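Local coordinates for putative iron binding protein (Bordetella pertussis Tohama I, PDB 1Y9U), which binds ferric iron and, as a periplasmic solute-binding protein, probably delivers it to an iron uptake system, at residues Gly233-Ala245 with Leu295-Arg309. Residues are numbered along the deposited sequence; the frame is centred on the assembly and turned at random.
Sequences GGTHVNISGAAVA and LKVDTLPVAEIAKYR
The imidazole of His236 meets the tip of Ile305, whose CD1 comes obliquely to the ring and also lies 3.7 Å from Val237 O. Further along, the amide of Asn238 and the guanidinium of Arg309 approach with their planes 58° apart. They touch loosely, Asn238 ND2 to Arg309 NH2 at 4.0 Å. Each has firmer partners: Arg309 forms a salt bridge with Asp63, and Asn238 OD1 accepts from Ile239 N and Ile64 N.

The carboxylate of Asp298 is met from above its plane by Leu300 N, which closes an Asx turn. The same OD1 accepts a hydrogen bond from a water 2.7 Å away, and this water in turn accepts from Gly234 N. A second water links Lys296 N to Thr235 OG1, which is also hydrogen-bonded to Pro225 O.

Two backbone bonds tie the segments into a single bridge of Thr235 with Val297. Thr235 N gives a nearly straight bond of 2.8 Å to Lys296 O (173°), and Asp298 N bonds Thr235 O at 3.0 Å. Gly234 lies close against this backbone, its CA 3.5 Å from Lys296 O. Val237 turns CG2 between its own N and carbonyl carbon (chi1 -54°). There it meets Val297 CG1 at 4.0 Å, the two side chains crossing at about a right angle. Val302 continues the apolar row toward Ile239.

Asn238 lies about 6 Å, side chain to side chain, from Tyr143, an iron ligand in metal-bound forms of this periplasmic binding protein. No iron is bound here, but this end of the contact lies close to the site. Strand 237-245 pairs antiparallel with strands 58-62 and 100-112. Helix 303-318 packs against this strand through Ile305, which also touches Ile64 of helix 64-72 and Ala146 of helix 142-155.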
loop_
_atom_site.group_PDB
_atom_site.type_symbol
_atom_site.label_atom_id
_atom_site.label_comp_id
_atom_site.label_asym_id
_atom_site.label_seq_id
_atom_site.Cartn_x
_atom_site.Cartn_y
_atom_site.Cartn_z
ATOM N N GLY A 233 0.282 -10.056 -17.032
ATOM C CA GLY A 233 0.744 -9.878 -15.666
ATOM C C GLY A 233 0.421 -8.506 -15.111
ATOM O O GLY A 233 0.129 -7.569 -15.869
ATOM N N GLY A 234 0.482 -8.397 -13.784
ATOM C CA GLY A 234 0.097 -7.182 -13.106
ATOM C C GLY A 234 1.145 -6.650 -12.153
ATOM O O GLY A 234 2.115 -7.319 -11.803
ATOM N N THR A 235 0.914 -5.419 -11.715
ATOM C CA THR A 235 1.791 -4.695 -10.800
ATOM C C THR A 235 1.477 -5.058 -9.364
ATOM O O THR A 235 0.314 -5.216 -8.996
ATOM C CB THR A 235 1.585 -3.189 -11.032
ATOM O OG1 THR A 235 2.000 -2.844 -12.366
ATOM C CG2 THR A 235 2.411 -2.344 -10.055
ATOM N N HIS A 236 2.521 -5.189 -8.549
ATOM C CA HIS A 236 2.396 -5.462 -7.143
ATOM C C HIS A 236 1.773 -4.293 -6.408
ATOM O O HIS A 236 2.239 -3.163 -6.512
ATOM C CB HIS A 236 3.774 -5.725 -6.528
ATOM C CG HIS A 236 3.724 -5.955 -5.053
ATOM N ND1 HIS A 236 4.114 -5.037 -4.097
ATOM C CD2 HIS A 236 3.273 -7.030 -4.375
ATOM C CE1 HIS A 236 3.919 -5.560 -2.893
ATOM N NE2 HIS A 236 3.404 -6.766 -3.040
ATOM N N VAL A 237 0.750 -4.591 -5.617
ATOM C CA VAL A 237 0.151 -3.619 -4.722
ATOM C C VAL A 237 0.040 -4.154 -3.299
ATOM O O VAL A 237 -0.270 -5.334 -3.062
ATOM C CB VAL A 237 -1.245 -3.117 -5.200
ATOM C CG1 VAL A 237 -1.178 -2.587 -6.620
ATOM C CG2 VAL A 237 -2.345 -4.178 -5.040
ATOM N N ASN A 238 0.358 -3.299 -2.341
ATOM C CA ASN A 238 -0.163 -3.496 -0.983
ATOM C C ASN A 238 -1.382 -2.555 -0.853
ATOM O O ASN A 238 -1.789 -1.900 -1.825
ATOM C CB ASN A 238 0.896 -3.308 0.139
ATOM C CG ASN A 238 0.619 -4.163 1.401
ATOM O OD1 ASN A 238 -0.510 -4.446 1.747
ATOM N ND2 ASN A 238 1.706 -4.635 2.060
ATOM N N ILE A 239 -1.973 -2.503 0.323
ATOM C CA ILE A 239 -3.218 -1.777 0.498
ATOM C C ILE A 239 -3.290 -1.028 1.799
ATOM O O ILE A 239 -2.580 -1.323 2.742
ATOM C CB ILE A 239 -4.414 -2.770 0.440
ATOM C CG1 ILE A 239 -4.364 -3.771 1.606
ATOM C CG2 ILE A 239 -4.504 -3.457 -0.914
ATOM C CD1 ILE A 239 -5.643 -4.620 1.726
ATOM N N SER A 240 -4.194 -0.061 1.848
ATOM C CA SER A 240 -4.814 0.315 3.125
ATOM C C SER A 240 -6.189 -0.342 3.154
ATOM O O SER A 240 -6.729 -0.707 2.117
ATOM C CB SER A 240 -4.947 1.829 3.297
ATOM O OG SER A 240 -6.017 2.340 2.504
ATOM N N GLY A 241 -6.755 -0.486 4.338
ATOM C CA GLY A 241 -8.041 -1.157 4.414
ATOM C C GLY A 241 -8.659 -1.093 5.780
ATOM O O GLY A 241 -8.148 -0.449 6.678
ATOM N N ALA A 242 -9.793 -1.771 5.925
ATOM C CA ALA A 242 -10.600 -1.675 7.114
ATOM C C ALA A 242 -11.454 -2.905 7.313
ATOM O O ALA A 242 -11.657 -3.709 6.429
ATOM C CB ALA A 242 -11.466 -0.431 7.023
ATOM N N ALA A 243 -11.983 -2.995 8.519
ATOM C CA ALA A 243 -12.836 -4.096 8.954
ATOM C C ALA A 243 -13.756 -3.573 10.041
ATOM O O ALA A 243 -13.430 -2.591 10.713
ATOM C CB ALA A 243 -12.001 -5.223 9.495
ATOM N N VAL A 244 -14.912 -4.214 10.195
ATOM C CA VAL A 244 -15.785 -3.908 11.328
ATOM C C VAL A 244 -15.263 -4.640 12.569
ATOM O O VAL A 244 -14.921 -5.812 12.507
ATOM C CB VAL A 244 -17.229 -4.297 11.022
ATOM C CG1 VAL A 244 -18.121 -4.114 12.258
ATOM C CG2 VAL A 244 -17.770 -3.467 9.858
ATOM N N ALA A 245 -15.185 -3.928 13.681
ATOM C CA ALA A 245 -14.691 -4.520 14.934
ATOM C C ALA A 245 -15.633 -5.589 15.476
ATOM O O ALA A 245 -16.860 -5.495 15.332
ATOM C CB ALA A 245 -14.476 -3.452 15.966
ATOM N N LEU A 295 -2.910 1.355 -14.972
ATOM C CA LEU A 295 -2.521 0.415 -13.931
ATOM C C LEU A 295 -3.183 -0.936 -14.178
ATOM O O LEU A 295 -4.399 -1.011 -14.292
ATOM C CB LEU A 295 -2.930 0.941 -12.547
ATOM C CG LEU A 295 -2.726 -0.004 -11.353
ATOM C CD1 LEU A 295 -1.271 -0.306 -11.105
ATOM C CD2 LEU A 295 -3.368 0.571 -10.094
ATOM N N LYS A 296 -2.376 -1.977 -14.278
ATOM C CA LYS A 296 -2.831 -3.358 -14.274
ATOM C C LYS A 296 -2.446 -3.899 -12.909
ATOM O O LYS A 296 -1.268 -3.973 -12.566
ATOM C CB LYS A 296 -2.164 -4.167 -15.401
ATOM C CG LYS A 296 -2.667 -5.586 -15.575
ATOM C CD LYS A 296 -4.154 -5.668 -15.894
ATOM C CE LYS A 296 -4.541 -6.989 -16.584
ATOM N NZ LYS A 296 -5.730 -7.649 -15.937
ATOM N N VAL A 297 -3.444 -4.237 -12.114
ATOM C CA VAL A 297 -3.224 -4.729 -10.762
ATOM C C VAL A 297 -3.021 -6.236 -10.789
ATOM O O VAL A 297 -3.772 -6.953 -11.439
ATOM C CB VAL A 297 -4.421 -4.395 -9.837
ATOM C CG1 VAL A 297 -4.223 -4.964 -8.467
ATOM C CG2 VAL A 297 -4.666 -2.898 -9.787
ATOM N N ASP A 298 -1.990 -6.714 -10.096
ATOM C CA ASP A 298 -1.765 -8.145 -9.949
ATOM C C ASP A 298 -3.060 -8.829 -9.522
ATOM O O ASP A 298 -3.700 -8.398 -8.564
ATOM C CB ASP A 298 -0.645 -8.329 -8.929
ATOM C CG ASP A 298 -0.119 -9.726 -8.853
ATOM O OD1 ASP A 298 -0.641 -10.656 -9.516
ATOM O OD2 ASP A 298 0.848 -9.968 -8.101
ATOM N N THR A 299 -3.438 -9.903 -10.228
ATOM C CA THR A 299 -4.635 -10.663 -9.842
ATOM C C THR A 299 -4.460 -11.495 -8.578
ATOM O O THR A 299 -5.435 -11.983 -8.005
ATOM C CB THR A 299 -5.115 -11.577 -10.968
ATOM O OG1 THR A 299 -4.049 -12.448 -11.376
ATOM C CG2 THR A 299 -5.530 -10.782 -12.204
ATOM N N LEU A 300 -3.216 -11.646 -8.123
ATOM C CA LEU A 300 -2.920 -12.372 -6.904
ATOM C C LEU A 300 -3.811 -11.883 -5.753
ATOM O O LEU A 300 -3.929 -10.672 -5.531
ATOM C CB LEU A 300 -1.444 -12.157 -6.531
ATOM C CG LEU A 300 -0.917 -12.980 -5.372
ATOM C CD1 LEU A 300 -0.701 -14.428 -5.829
ATOM C CD2 LEU A 300 0.394 -12.426 -4.836
ATOM N N PRO A 301 -4.448 -12.773 -5.007
ATOM C CA PRO A 301 -5.086 -12.360 -3.759
ATOM C C PRO A 301 -4.049 -11.760 -2.825
ATOM O O PRO A 301 -3.022 -12.381 -2.583
ATOM C CB PRO A 301 -5.668 -13.671 -3.210
ATOM C CG PRO A 301 -5.812 -14.526 -4.400
ATOM C CD PRO A 301 -4.650 -14.208 -5.285
ATOM N N VAL A 302 -4.253 -10.536 -2.354
ATOM C CA VAL A 302 -3.240 -9.909 -1.510
ATOM C C VAL A 302 -3.048 -10.648 -0.205
ATOM O O VAL A 302 -2.014 -10.510 0.432
ATOM C CB VAL A 302 -3.488 -8.402 -1.250
ATOM C CG1 VAL A 302 -3.278 -7.618 -2.528
ATOM C CG2 VAL A 302 -4.877 -8.135 -0.641
ATOM N N ALA A 303 -4.019 -11.475 0.195
ATOM C CA ALA A 303 -3.824 -12.320 1.365
ATOM C C ALA A 303 -2.593 -13.237 1.237
ATOM O O ALA A 303 -1.990 -13.573 2.246
ATOM C CB ALA A 303 -5.072 -13.127 1.673
ATOM N N GLU A 304 -2.237 -13.602 0.006
ATOM C CA GLU A 304 -1.009 -14.379 -0.277
ATOM C C GLU A 304 0.260 -13.687 0.219
ATOM O O GLU A 304 1.247 -14.346 0.577
ATOM C CB GLU A 304 -0.880 -14.692 -1.779
ATOM C CG GLU A 304 -1.945 -15.627 -2.328
ATOM C CD GLU A 304 -1.660 -17.084 -2.000
ATOM O OE1 GLU A 304 -2.157 -17.556 -0.972
ATOM O OE2 GLU A 304 -0.920 -17.734 -2.764
ATOM N N ILE A 305 0.261 -12.360 0.217
ATOM C CA ILE A 305 1.411 -11.608 0.713
ATOM C C ILE A 305 1.625 -11.904 2.203
ATOM O O ILE A 305 2.744 -12.129 2.659
ATOM C CB ILE A 305 1.220 -10.093 0.456
ATOM C CG1 ILE A 305 1.287 -9.803 -1.033
ATOM C CG2 ILE A 305 2.244 -9.270 1.215
ATOM C CD1 ILE A 305 0.651 -8.487 -1.383
ATOM N N ALA A 306 0.536 -11.938 2.962
ATOM C CA ALA A 306 0.606 -12.272 4.369
ATOM C C ALA A 306 1.040 -13.725 4.577
ATOM O O ALA A 306 1.837 -13.996 5.470
ATOM C CB ALA A 306 -0.748 -12.017 5.044
ATOM N N LYS A 307 0.541 -14.628 3.739
ATOM C CA LYS A 307 0.891 -16.059 3.800
ATOM C C LYS A 307 2.394 -16.298 3.660
ATOM O O LYS A 307 2.929 -17.145 4.341
ATOM C CB LYS A 307 0.162 -16.846 2.690
ATOM C CG LYS A 307 0.483 -18.363 2.598
ATOM C CD LYS A 307 -0.262 -19.079 1.456
ATOM C CE LYS A 307 0.231 -20.541 1.247
ATOM N NZ LYS A 307 -0.682 -21.357 0.373
ATOM N N TYR A 308 3.050 -15.568 2.754
ATOM C CA TYR A 308 4.457 -15.805 2.415
ATOM C C TYR A 308 5.411 -14.782 3.047
ATOM O O TYR A 308 6.609 -14.802 2.744
ATOM C CB TYR A 308 4.640 -15.815 0.892
ATOM C CG TYR A 308 4.075 -17.029 0.209
ATOM C CD1 TYR A 308 2.837 -16.994 -0.420
ATOM C CD2 TYR A 308 4.781 -18.229 0.190
ATOM C CE1 TYR A 308 2.319 -18.111 -1.055
ATOM C CE2 TYR A 308 4.264 -19.357 -0.440
ATOM C CZ TYR A 308 3.033 -19.290 -1.059
ATOM O OH TYR A 308 2.499 -20.401 -1.691
ATOM N N ARG A 309 4.924 -13.928 3.942
ATOM C CA ARG A 309 5.696 -12.809 4.484
ATOM C C ARG A 309 6.929 -13.252 5.261
ATOM O O ARG A 309 8.024 -12.734 5.059
ATOM C CB ARG A 309 4.838 -11.863 5.359
ATOM C CG ARG A 309 5.398 -10.445 5.391
ATOM C CD ARG A 309 5.115 -9.696 4.093
ATOM N NE ARG A 309 5.284 -8.254 4.125
ATOM C CZ ARG A 309 4.356 -7.366 4.472
ATOM N NH1 ARG A 309 3.148 -7.753 4.877
ATOM N NH2 ARG A 309 4.631 -6.080 4.382
HETATM O O HOH W 1 0.512 -10.995 -11.956
HETATM O O HOH W 2 0.510 -1.586 -14.309
#